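Local coordinates for glycoside hydrolase family 81 (Clostridium thermocellum, PDB 6FOP), which probably hydrolyses beta-1,3-glucans such as laminarin, acting in the cellulosome that this bacterium uses to break down polysaccharides, at residues I53-P57 / L58-F62; D105-D109 / F110-A114; V153-D157 / S158-C162; Y216-D219 / Y220-F224; T280-L284 / R285-K289. All blocks are in the same frame, centred on the assembly; numbering follows the deposited sequence. Where two conformers were deposited one is given.

The five contacts are local and follow one another along the chain. Contacts 1, 2 and 5 are beta hairpins; contact 3 is the turn after strand 152-155, and contact 4 links helix 211-220 to strand 223-235. Contacts 2 and 3 reach opposite outer ends of one antiparallel sheet, their centres 31 Å apart. Contact 1 touches contact 2 through Phe62 and Ala114, and contact 5 through His56 and Pro57. Gln161 joins contact 3 to Lys218 of contact 4, whose Tyr217 probably hydrogen-bonds Tyr281 of contact 5. The turns and hairpins thus interlock within the beta-rich first half of the chain.

Contact 1 (I53-P57 / L58-F62); sequences IYAHP and LTFKF
Ile53 and Phe60 hold the tight part of this hairpin: Ile53 N donates to Phe60 O at 2.7 Å, and Phe60 N donates to Ile53 O at 3.0 Å. Both side chains leave on one face of the sheet, their CB atoms 4.1 Å apart. There the Phe60 ring, with CG beside the backbone N (chi1 -52°), leans back toward the bend and takes Ala55 CB in plane at its edge, 3.9 Å from Phe60 CE2. On the other face Thr59 CG2 approaches Tyr54 CD2 obliquely at 3.5 Å; the polar ends are tied outside, Thr59 OG1 to His85 and Tyr54 OH to His85 and Ala486. Leu58 O closes the bend by accepting a nearly straight bond from His56 N (2.8 Å, 171°) and a weak one from Ala55 N, across a cis peptide before Pro57. The far end is looser: Lys61, partly exposed, makes no contact with 53-57. The antiparallel pairing of Ile53 with Phe60 and Tyr54 with Thr59 makes this a beta hairpin whose bend holds a cis proline, with strand 53-54 as the outermost strand of an antiparallel sheet.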
# COMPACT_ATOMS: atom_id res chain seq x y z
N ILE A 53 -9.71 -7.34 12.98
CA ILE A 53 -8.45 -7.64 12.32
C ILE A 53 -8.79 -8.32 11.00
O ILE A 53 -9.27 -9.45 10.99
CB ILE A 53 -7.59 -8.58 13.18
CG1 ILE A 53 -7.42 -8.05 14.61
CG2 ILE A 53 -6.24 -8.85 12.50
CD1 ILE A 53 -6.65 -6.77 14.73
N TYR A 54 -8.56 -7.62 9.87
CA TYR A 54 -8.98 -8.11 8.58
C TYR A 54 -7.83 -8.80 7.88
O TYR A 54 -7.08 -8.19 7.13
CB TYR A 54 -9.61 -6.98 7.73
CG TYR A 54 -10.95 -6.50 8.29
CD1 TYR A 54 -11.00 -5.48 9.22
CD2 TYR A 54 -12.14 -7.12 7.93
CE1 TYR A 54 -12.21 -5.07 9.78
CE2 TYR A 54 -13.34 -6.72 8.49
CZ TYR A 54 -13.37 -5.68 9.40
OH TYR A 54 -14.59 -5.33 9.92
N ALA A 55 -7.66 -10.08 8.19
CA ALA A 55 -6.61 -10.90 7.62
C ALA A 55 -6.92 -11.40 6.23
O ALA A 55 -6.13 -11.16 5.30
CB ALA A 55 -6.29 -12.06 8.57
N HIS A 56 -8.09 -12.02 6.09
CA HIS A 56 -8.65 -12.56 4.83
C HIS A 56 -8.04 -13.92 4.46
O HIS A 56 -6.83 -14.02 4.27
CB HIS A 56 -8.51 -11.62 3.62
CG HIS A 56 -9.05 -10.23 3.80
ND1 HIS A 56 -8.37 -9.13 3.31
CD2 HIS A 56 -10.18 -9.74 4.37
CE1 HIS A 56 -9.05 -8.03 3.58
NE2 HIS A 56 -10.17 -8.37 4.19
N PRO A 57 -8.85 -14.97 4.35
CA PRO A 57 -10.33 -14.94 4.40
C PRO A 57 -10.94 -14.75 5.79
O PRO A 57 -12.13 -14.48 5.90
CB PRO A 57 -10.71 -16.30 3.77
CG PRO A 57 -9.53 -17.16 4.15
CD PRO A 57 -8.34 -16.28 3.91
N LEU A 58 -10.15 -14.96 6.83
CA LEU A 58 -10.63 -14.82 8.21
C LEU A 58 -10.53 -13.40 8.75
O LEU A 58 -9.64 -12.62 8.36
CB LEU A 58 -9.84 -15.72 9.17
CG LEU A 58 -9.98 -17.22 8.94
CD1 LEU A 58 -8.93 -18.01 9.70
CD2 LEU A 58 -11.34 -17.73 9.36
N THR A 59 -11.40 -13.11 9.70
CA THR A 59 -11.29 -11.90 10.48
C THR A 59 -11.34 -12.24 11.95
O THR A 59 -11.89 -13.28 12.34
CB THR A 59 -12.35 -10.85 10.11
OG1 THR A 59 -13.64 -11.32 10.48
CG2 THR A 59 -12.35 -10.57 8.60
N PHE A 60 -10.78 -11.35 12.77
CA PHE A 60 -10.62 -11.62 14.20
C PHE A 60 -10.90 -10.39 15.03
O PHE A 60 -10.85 -9.26 14.52
CB PHE A 60 -9.17 -12.08 14.51
CG PHE A 60 -8.70 -13.21 13.65
CD1 PHE A 60 -8.98 -14.53 14.00
CD2 PHE A 60 -7.96 -12.97 12.47
CE1 PHE A 60 -8.57 -15.57 13.19
CE2 PHE A 60 -7.55 -14.01 11.67
CZ PHE A 60 -7.84 -15.32 12.05
N LYS A 61 -11.14 -10.57 16.32
CA LYS A 61 -11.13 -9.44 17.23
C LYS A 61 -10.79 -9.92 18.61
O LYS A 61 -11.40 -10.87 19.12
CB LYS A 61 -12.48 -8.71 17.24
CG LYS A 61 -12.40 -7.38 18.00
CD LYS A 61 -13.71 -6.62 18.05
CE LYS A 61 -14.66 -7.24 19.04
NZ LYS A 61 -15.95 -6.49 19.05
N PHE A 62 -9.83 -9.26 19.26
CA PHE A 62 -9.47 -9.58 20.65
C PHE A 62 -10.43 -8.87 21.58
O PHE A 62 -10.88 -7.77 21.30
CB PHE A 62 -8.02 -9.17 20.94
CG PHE A 62 -7.01 -9.99 20.19
CD1 PHE A 62 -6.64 -9.65 18.89
CD2 PHE A 62 -6.42 -11.11 20.79
CE1 PHE A 62 -5.73 -10.42 18.20
CE2 PHE A 62 -5.51 -11.89 20.08
CZ PHE A 62 -5.16 -11.53 18.79

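Contact 2 (D105-D109 / F110-A114); sequences DKISD and FAVDA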
# COMPACT_ATOMS: atom_id res chain seq x y z
N ASP A 105 3.38 -9.94 19.94
CA ASP A 105 4.63 -10.63 20.28
C ASP A 105 5.63 -10.70 19.12
O ASP A 105 6.85 -10.62 19.33
CB ASP A 105 4.27 -12.05 20.78
CG ASP A 105 5.45 -12.77 21.39
OD1 ASP A 105 5.88 -12.41 22.49
OD2 ASP A 105 5.92 -13.72 20.75
N LYS A 106 5.10 -10.86 17.91
CA LYS A 106 5.89 -10.98 16.68
C LYS A 106 5.02 -10.51 15.51
O LYS A 106 3.86 -10.90 15.40
CB LYS A 106 6.35 -12.43 16.46
CG LYS A 106 7.27 -12.67 15.28
CD LYS A 106 7.83 -14.09 15.19
CE LYS A 106 8.77 -14.25 13.99
NZ LYS A 106 9.35 -15.62 13.81
N ILE A 107 5.58 -9.67 14.65
CA ILE A 107 4.89 -9.21 13.44
C ILE A 107 5.82 -9.50 12.29
O ILE A 107 6.96 -9.00 12.25
CB ILE A 107 4.50 -7.73 13.51
CG1 ILE A 107 3.53 -7.48 14.67
CG2 ILE A 107 3.86 -7.33 12.18
CD1 ILE A 107 3.28 -6.01 14.98
N SER A 108 5.36 -10.33 11.37
CA SER A 108 6.11 -10.63 10.15
C SER A 108 5.43 -9.99 8.94
O SER A 108 4.54 -9.14 9.09
CB SER A 108 6.36 -12.13 10.02
OG SER A 108 5.14 -12.83 9.99
N ASP A 109 5.80 -10.40 7.73
CA ASP A 109 5.36 -9.62 6.57
C ASP A 109 3.89 -9.79 6.25
O ASP A 109 3.30 -8.92 5.61
CB ASP A 109 6.24 -9.96 5.35
CG ASP A 109 7.70 -9.46 5.49
OD1 ASP A 109 8.05 -8.79 6.47
OD2 ASP A 109 8.48 -9.76 4.60
N PHE A 110 3.29 -10.92 6.66
CA PHE A 110 1.86 -11.14 6.51
C PHE A 110 1.26 -12.02 7.62
O PHE A 110 0.24 -12.69 7.41
CB PHE A 110 1.48 -11.62 5.09
CG PHE A 110 2.35 -12.69 4.47
CD1 PHE A 110 3.55 -12.34 3.81
CD2 PHE A 110 1.90 -14.00 4.38
CE1 PHE A 110 4.30 -13.30 3.17
CE2 PHE A 110 2.67 -14.97 3.73
CZ PHE A 110 3.88 -14.62 3.16
N ALA A 111 1.81 -11.90 8.82
CA ALA A 111 1.25 -12.58 9.98
C ALA A 111 1.56 -11.79 11.24
O ALA A 111 2.49 -10.96 11.27
CB ALA A 111 1.73 -14.03 10.07
N VAL A 112 0.84 -12.13 12.30
CA VAL A 112 1.08 -11.57 13.64
C VAL A 112 0.87 -12.67 14.68
O VAL A 112 -0.07 -13.45 14.56
CB VAL A 112 0.16 -10.36 13.94
CG1 VAL A 112 -1.32 -10.69 13.76
CG2 VAL A 112 0.43 -9.75 15.30
N ASP A 113 1.75 -12.70 15.67
CA ASP A 113 1.55 -13.49 16.88
C ASP A 113 1.15 -12.51 17.98
O ASP A 113 1.87 -11.53 18.21
CB ASP A 113 2.84 -14.17 17.33
CG ASP A 113 3.38 -15.18 16.34
OD1 ASP A 113 2.65 -15.67 15.45
OD2 ASP A 113 4.59 -15.50 16.47
N ALA A 114 0.05 -12.80 18.67
CA ALA A 114 -0.40 -11.99 19.82
C ALA A 114 -0.62 -12.88 21.03
O ALA A 114 -1.02 -14.04 20.88
CB ALA A 114 -1.68 -11.24 19.47
O HOH W 1 6.15 -15.38 18.67
O HOH W 2 7.31 -17.40 15.40
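Extended from chi1 (-176°) onward, the chain of Lys106 runs alongside Asp113, whose CG stands beside its own backbone N (chi1 -63°); the two side chains leave the sheet on one face and point the same way. Lys106 CB therefore lies 3.5 Å from Asp113 OD2, yet the charged ends do not meet, since Lys106 NZ and Asp113 OD2 are 5.5 Å apart. Lys106 NZ is held by Thr226 O; a water bridge from it to Asp113 OD2 is weak and, as Lys106 has two conformers, doubtful. A second water donates to both Asp105 OD2 and Asp113 OD2, at 2.7 Å each, and so bridges the two carboxylates. Other partners share the load: Thr28 and Asn30 hydrogen-bond Asp105 OD1, Lys124 forms a salt bridge with Asp105 OD2, and Thr126 binds Asp113 OD1. On the opposite face Ile107 CG1 packs side by side with Val112 CG2 at 3.9 Å.

The backbone explains why both Asp105 and Lys106 confront Asp113. Asp113 O accepts from Asp105 N at 2.8 Å and, weakly, from Lys106 N, while Asp113 N donates to Lys106 O at 2.8 Å. Nearer the bend, Ser108 N donates to Ala111 O at 2.9 Å. Ser108 OG turns to Thr228, and Asp109 OD2 accepts from Val230 N and makes a salt bridge with Arg459. Two residues set against one on the facing strand constitute a classic beta bulge, placed here in a beta hairpin whose strand 103-107 forms the outer edge of an antiparallel sheet.

Contact 3 (V153-D157 / S158-C162); sequences VFYGD and SGSQC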
# COMPACT_ATOMS: atom_id res chain seq x y z
N VAL A 153 -22.47 -30.13 13.93
CA VAL A 153 -21.25 -30.91 13.90
C VAL A 153 -21.47 -31.90 12.74
O VAL A 153 -22.28 -32.81 12.83
CB VAL A 153 -21.00 -31.60 15.24
CG1 VAL A 153 -19.71 -32.40 15.16
CG2 VAL A 153 -20.90 -30.54 16.35
N PHE A 154 -20.79 -31.62 11.63
CA PHE A 154 -20.90 -32.49 10.46
C PHE A 154 -19.89 -33.64 10.45
O PHE A 154 -20.09 -34.62 9.72
CB PHE A 154 -20.88 -31.69 9.14
CG PHE A 154 -19.56 -31.07 8.76
CD1 PHE A 154 -18.58 -31.81 8.10
CD2 PHE A 154 -19.33 -29.73 8.99
CE1 PHE A 154 -17.37 -31.25 7.73
CE2 PHE A 154 -18.13 -29.14 8.61
CZ PHE A 154 -17.15 -29.90 7.97
N TYR A 155 -18.84 -33.53 11.26
CA TYR A 155 -17.88 -34.60 11.44
C TYR A 155 -17.37 -34.54 12.86
O TYR A 155 -17.05 -33.47 13.39
CB TYR A 155 -16.66 -34.46 10.49
CG TYR A 155 -15.61 -35.48 10.81
CD1 TYR A 155 -15.71 -36.79 10.32
CD2 TYR A 155 -14.58 -35.18 11.71
CE1 TYR A 155 -14.78 -37.76 10.68
CE2 TYR A 155 -13.65 -36.15 12.07
CZ TYR A 155 -13.75 -37.43 11.56
OH TYR A 155 -12.82 -38.40 11.91
N GLY A 156 -17.24 -35.74 13.44
CA GLY A 156 -16.53 -35.90 14.69
C GLY A 156 -17.41 -36.18 15.87
O GLY A 156 -18.63 -36.10 15.79
N ASP A 157 -16.78 -36.54 16.97
CA ASP A 157 -17.48 -36.80 18.24
C ASP A 157 -16.52 -36.51 19.39
O ASP A 157 -15.45 -35.97 19.15
CB ASP A 157 -18.05 -38.22 18.26
CG ASP A 157 -17.00 -39.31 18.10
OD1 ASP A 157 -15.83 -39.15 18.47
OD2 ASP A 157 -17.41 -40.39 17.64
N SER A 158 -16.90 -36.86 20.62
CA SER A 158 -16.10 -36.52 21.78
C SER A 158 -14.72 -37.13 21.76
O SER A 158 -13.86 -36.64 22.47
CB SER A 158 -16.83 -36.90 23.08
OG SER A 158 -17.02 -38.31 23.16
N GLY A 159 -14.50 -38.18 20.96
CA GLY A 159 -13.21 -38.85 20.89
C GLY A 159 -12.39 -38.59 19.64
O GLY A 159 -11.29 -39.10 19.53
N SER A 160 -12.90 -37.81 18.69
CA SER A 160 -12.16 -37.60 17.44
C SER A 160 -11.14 -36.49 17.61
O SER A 160 -11.27 -35.61 18.47
CB SER A 160 -13.08 -37.29 16.28
OG SER A 160 -13.85 -36.16 16.56
N GLN A 161 -10.11 -36.54 16.79
CA GLN A 161 -9.03 -35.55 16.84
C GLN A 161 -9.43 -34.16 16.34
O GLN A 161 -8.92 -33.14 16.82
CB GLN A 161 -7.87 -36.09 16.01
CG GLN A 161 -6.72 -35.19 16.07
CD GLN A 161 -5.47 -35.70 15.48
OE1 GLN A 161 -5.41 -36.75 14.85
NE2 GLN A 161 -4.43 -34.92 15.65
N CYS A 162 -10.35 -34.15 15.39
CA CYS A 162 -10.87 -32.93 14.84
C CYS A 162 -12.37 -32.98 14.77
O CYS A 162 -12.96 -34.07 14.79
CB CYS A 162 -10.23 -32.60 13.49
SG CYS A 162 -10.90 -33.39 12.03
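Tyr155 and Cys162 meet obliquely: the sulfur lies 4.9 Å from the ring centroid and 62° off the ring normal, with Cys162 SG 3.9 Å from Tyr155 CE2. This is a Cys sulfur-aromatic contact made neither squarely over the face nor in the plane. Cys162 O is placed differently, at the edge of the same ring and near its plane, 3.5 Å from Tyr155 CE2. The ring reaches this position because Tyr155 CG is turned opposite the backbone N (chi1 173°), which carries it alongside the returning chain. Where the strand ends, Phe154 and Tyr155 both face Gly164, a classic beta bulge.

Beyond Gly156 the contact becomes polar. Ser160 directs its hydroxyl back toward the first segment, and Ser160 OG accepts from Asp157 N at 3.0 Å. Asp157 in turn folds its carboxylate over the bend, CG lying between the backbone N and the carbonyl carbon, and Asp157 OD1 accepts from Gly159 N at 3.0 Å on its anti side, 34° out of the carboxylate plane. That bond makes an Asx turn inside the type I beta turn from Asp157 to Ser160. The turn is closed by Ser160 N donating to Asp157 O at 3.2 Å.

Two side chains thus take over backbone N-H groups at an exposed bend, Asp157 binding within the turn and Ser160 reaching back to the residue that opens it. The chemistry implies a surface turn shaped by internal hydrogen bonds and supplemented by Trp182, which bonds to Ser158 and Ser160, while the buried Cys162 and the tyrosine ring contribute a softer, dispersive contact at its base.

Contact 4 (Y216-D219 / Y220-F224); sequences YYKD and YAYCF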
# COMPACT_ATOMS: atom_id res chain seq x y z
N TYR A 216 -8.26 -33.07 3.99
CA TYR A 216 -7.14 -32.33 3.38
C TYR A 216 -6.69 -31.19 4.28
O TYR A 216 -5.49 -31.01 4.51
CB TYR A 216 -7.58 -31.79 2.03
CG TYR A 216 -6.43 -31.11 1.30
CD1 TYR A 216 -5.48 -31.86 0.61
CD2 TYR A 216 -6.27 -29.72 1.33
CE1 TYR A 216 -4.41 -31.27 -0.02
CE2 TYR A 216 -5.20 -29.12 0.67
CZ TYR A 216 -4.29 -29.88 -0.01
OH TYR A 216 -3.23 -29.26 -0.63
N TYR A 217 -7.62 -30.43 4.82
CA TYR A 217 -7.27 -29.34 5.75
C TYR A 217 -6.64 -29.87 7.03
O TYR A 217 -5.69 -29.29 7.54
CB TYR A 217 -8.45 -28.43 6.00
CG TYR A 217 -8.68 -27.42 4.88
CD1 TYR A 217 -9.12 -27.82 3.63
CD2 TYR A 217 -8.46 -26.06 5.09
CE1 TYR A 217 -9.34 -26.90 2.62
CE2 TYR A 217 -8.67 -25.13 4.09
CZ TYR A 217 -9.10 -25.57 2.86
OH TYR A 217 -9.32 -24.65 1.85
N LYS A 218 -7.11 -31.02 7.54
CA LYS A 218 -6.47 -31.66 8.68
C LYS A 218 -5.03 -32.02 8.38
O LYS A 218 -4.17 -31.88 9.25
CB LYS A 218 -7.26 -32.88 9.13
CG LYS A 218 -6.68 -33.55 10.36
CD LYS A 218 -7.42 -34.81 10.73
CE LYS A 218 -6.73 -35.46 11.94
NZ LYS A 218 -7.20 -36.83 12.23
N ASP A 219 -4.75 -32.46 7.15
CA ASP A 219 -3.40 -32.83 6.79
C ASP A 219 -2.38 -31.73 7.05
O ASP A 219 -1.23 -32.03 7.35
CB ASP A 219 -3.28 -33.21 5.31
CG ASP A 219 -3.87 -34.56 4.98
OD1 ASP A 219 -3.99 -35.42 5.86
OD2 ASP A 219 -4.17 -34.77 3.77
N TYR A 220 -2.78 -30.47 6.88
CA TYR A 220 -1.86 -29.33 7.08
C TYR A 220 -2.17 -28.49 8.32
O TYR A 220 -1.50 -27.51 8.58
CB TYR A 220 -1.80 -28.47 5.80
CG TYR A 220 -1.34 -29.29 4.63
CD1 TYR A 220 0.01 -29.64 4.48
CD2 TYR A 220 -2.27 -29.86 3.74
CE1 TYR A 220 0.43 -30.43 3.43
CE2 TYR A 220 -1.85 -30.66 2.70
CZ TYR A 220 -0.50 -30.94 2.56
OH TYR A 220 -0.11 -31.73 1.53
N ALA A 221 -3.12 -28.93 9.15
CA ALA A 221 -3.56 -28.14 10.31
C ALA A 221 -2.52 -28.01 11.40
O ALA A 221 -2.61 -27.11 12.25
CB ALA A 221 -4.85 -28.71 10.91
N TYR A 222 -1.54 -28.91 11.41
CA TYR A 222 -0.51 -28.93 12.42
C TYR A 222 0.80 -28.36 11.97
O TYR A 222 1.80 -28.48 12.67
CB TYR A 222 -0.40 -30.35 13.05
CG TYR A 222 -1.75 -30.86 13.49
CD1 TYR A 222 -2.37 -30.33 14.60
CD2 TYR A 222 -2.45 -31.78 12.74
CE1 TYR A 222 -3.66 -30.74 14.99
CE2 TYR A 222 -3.73 -32.21 13.11
CZ TYR A 222 -4.32 -31.70 14.25
OH TYR A 222 -5.58 -32.12 14.61
N CYS A 223 0.80 -27.72 10.79
CA CYS A 223 1.98 -27.03 10.26
C CYS A 223 1.79 -25.56 10.59
O CYS A 223 1.21 -24.79 9.82
CB CYS A 223 2.10 -27.29 8.77
SG CYS A 223 2.53 -29.00 8.38
N PHE A 224 2.19 -25.17 11.79
CA PHE A 224 1.92 -23.82 12.29
C PHE A 224 2.88 -22.84 11.62
O PHE A 224 4.09 -23.05 11.60
CB PHE A 224 2.13 -23.78 13.81
CG PHE A 224 0.97 -24.33 14.61
CD1 PHE A 224 0.11 -25.30 14.13
CD2 PHE A 224 0.77 -23.85 15.91
CE1 PHE A 224 -0.94 -25.77 14.91
CE2 PHE A 224 -0.28 -24.32 16.67
CZ PHE A 224 -1.13 -25.26 16.16
O HOH W 3 -0.24 -30.92 9.68
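Tyr216 offers one ring face to the edge of Tyr220 in a T-shaped (edge-to-face) pair, with centroids 5.3 Å apart and planes inclined at 61°. Tyr220 CE2 is the atom that touches; it stands 3.6 Å above the Tyr216 plane, offset toward the rim, and lies 3.7 Å from Tyr216 CZ. The Tyr220 ring is itself backed by Asp219: the carbonyl Asp219 O lies over one face, and Asp219 CB makes an off-centre CH-pi contact, 4.2 Å from the ring centroid. Tyr222 has Ala221 CB over the centre of one face, while Lys218 O approaches the ring obliquely.

The aromatic pair is possible because Tyr216 swings its CG opposite the backbone N (chi1 -175°), bringing its ring alongside a residue one helical turn later. Backbone bonds wind the chain here at a three-residue spacing: Tyr220 N donates to Tyr217 O at 3.2 Å, and Ala221 N to Lys218 O at 3.1 Å. A water then spans the exit, donating to Asp219 O and accepting from Tyr222 N, beside the type I turn from Tyr220 to Cys223.

Gln292 holds Tyr216 OH from outside. Phe175 of strand 170-175 touches Tyr217 and Lys218 on the helix and also Ala221 and Tyr222; strand 133-139 meets Tyr220 and Ala221 through Tyr133, and strand 200-206 supports Tyr217 and Tyr222 as the chain enters strand 223-235.

Contact 5 (T280-L284 / R285-K289); sequences TYSTL and RGIMK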
# COMPACT_ATOMS: atom_id res chain seq x y z
N THR A 280 -11.73 -22.28 -3.26
CA THR A 280 -11.73 -20.82 -3.32
C THR A 280 -12.51 -20.26 -2.15
O THR A 280 -13.33 -20.98 -1.53
CB THR A 280 -12.35 -20.29 -4.62
OG1 THR A 280 -13.71 -20.72 -4.72
CG2 THR A 280 -11.59 -20.77 -5.84
N TYR A 281 -12.28 -18.98 -1.86
CA TYR A 281 -13.07 -18.22 -0.90
C TYR A 281 -13.60 -16.96 -1.56
O TYR A 281 -12.85 -16.27 -2.27
CB TYR A 281 -12.26 -17.84 0.33
CG TYR A 281 -11.73 -19.04 1.10
CD1 TYR A 281 -12.55 -19.72 1.98
CD2 TYR A 281 -10.46 -19.53 0.87
CE1 TYR A 281 -12.08 -20.83 2.67
CE2 TYR A 281 -9.99 -20.64 1.56
CZ TYR A 281 -10.84 -21.31 2.43
OH TYR A 281 -10.35 -22.40 3.11
N SER A 282 -14.87 -16.65 -1.32
CA SER A 282 -15.43 -15.40 -1.76
C SER A 282 -15.23 -14.37 -0.67
O SER A 282 -15.73 -14.51 0.44
CB SER A 282 -16.91 -15.58 -2.05
OG SER A 282 -17.48 -14.35 -2.45
N THR A 283 -14.45 -13.34 -0.99
CA THR A 283 -14.05 -12.32 -0.03
C THR A 283 -14.35 -10.93 -0.56
O THR A 283 -14.71 -10.73 -1.71
CB THR A 283 -12.54 -12.39 0.29
OG1 THR A 283 -11.77 -11.75 -0.75
CG2 THR A 283 -12.06 -13.83 0.49
N LEU A 284 -14.17 -9.95 0.32
CA LEU A 284 -14.36 -8.56 -0.05
C LEU A 284 -13.45 -8.15 -1.20
O LEU A 284 -13.83 -7.27 -2.00
CB LEU A 284 -14.09 -7.68 1.16
CG LEU A 284 -14.38 -6.20 0.99
CD1 LEU A 284 -15.87 -5.96 0.83
CD2 LEU A 284 -13.85 -5.45 2.18
N ARG A 285 -12.28 -8.78 -1.29
CA ARG A 285 -11.28 -8.50 -2.34
C ARG A 285 -11.49 -9.31 -3.61
O ARG A 285 -10.65 -9.31 -4.51
CB ARG A 285 -9.86 -8.74 -1.79
CG ARG A 285 -9.43 -7.78 -0.69
CD ARG A 285 -8.98 -6.42 -1.22
NE ARG A 285 -8.54 -5.61 -0.08
CZ ARG A 285 -9.33 -4.99 0.78
NH1 ARG A 285 -10.65 -4.83 0.55
NH2 ARG A 285 -8.81 -4.49 1.90
N GLY A 286 -12.64 -9.98 -3.73
CA GLY A 286 -12.86 -10.89 -4.84
C GLY A 286 -12.63 -12.33 -4.42
O GLY A 286 -12.53 -12.67 -3.23
N ILE A 287 -12.48 -13.19 -5.42
CA ILE A 287 -12.23 -14.59 -5.16
C ILE A 287 -10.77 -14.74 -4.77
O ILE A 287 -9.87 -14.25 -5.48
CB ILE A 287 -12.50 -15.44 -6.42
CG1 ILE A 287 -13.97 -15.36 -6.82
CG2 ILE A 287 -12.03 -16.87 -6.25
CD1 ILE A 287 -14.95 -15.87 -5.81
N MET A 288 -10.53 -15.40 -3.63
CA MET A 288 -9.20 -15.86 -3.25
C MET A 288 -9.06 -17.29 -3.71
O MET A 288 -9.88 -18.13 -3.36
CB MET A 288 -8.93 -15.73 -1.75
CG MET A 288 -8.82 -14.30 -1.29
SD MET A 288 -8.42 -14.09 0.46
CE MET A 288 -6.62 -14.05 0.42
N LYS A 289 -8.04 -17.55 -4.51
CA LYS A 289 -7.66 -18.91 -4.87
C LYS A 289 -6.74 -19.48 -3.81
O LYS A 289 -6.28 -18.77 -2.91
CB LYS A 289 -7.01 -18.96 -6.27
CG LYS A 289 -7.97 -18.55 -7.38
CD LYS A 289 -7.34 -18.81 -8.75
CE LYS A 289 -8.28 -18.41 -9.86
NZ LYS A 289 -7.65 -18.67 -11.18
O HOH W 4 -11.98 -5.06 -1.98
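Thr283 grips Gly286 O twice, through OG1 at 2.8 Å and through N at 3.0 Å. The hydroxyl donor is tilted only 17° from the carbonyl plane. Gly286 N returns a bond to Thr283 O, and Thr283 OG1 also takes a weak bond from Arg285 N. The hydroxyl can serve both partners because chi1 of 80° sets OG1 between the backbone N and the carbonyl carbon. The same torsion leaves Thr283 CG2 facing Met288 SD at 3.6 Å, the two side chains crossing at about a right angle.

Further along, Tyr281 and Met288 exchange nearly straight backbone bonds: Met288 N donates to Tyr281 O at 2.8 Å, and Tyr281 N to Met288 O at 3.0 Å. The other face carries Thr280 and Ile287, where Thr280 CB meets Ile287 CG2 at 3.8 Å on the exposed side.

At the bend, Arg285 is folded at chi2 (-79°), and its NH1 packs 3.6 Å from Leu284 CD2. A water donates to Leu284 O and accepts from Arg285 NH1, linking the guanidinium to the turn. Farther out, Glu474 forms a salt bridge with Arg285 NH2, which Trp556 O also holds, and Tyr281 OH is bound by Val205 O and Tyr217. A type I turn from Thr283 to Gly286 between two antiparallel strands is a tight beta hairpin, with strand 280-283 as the outer strand of a three-stranded sheet.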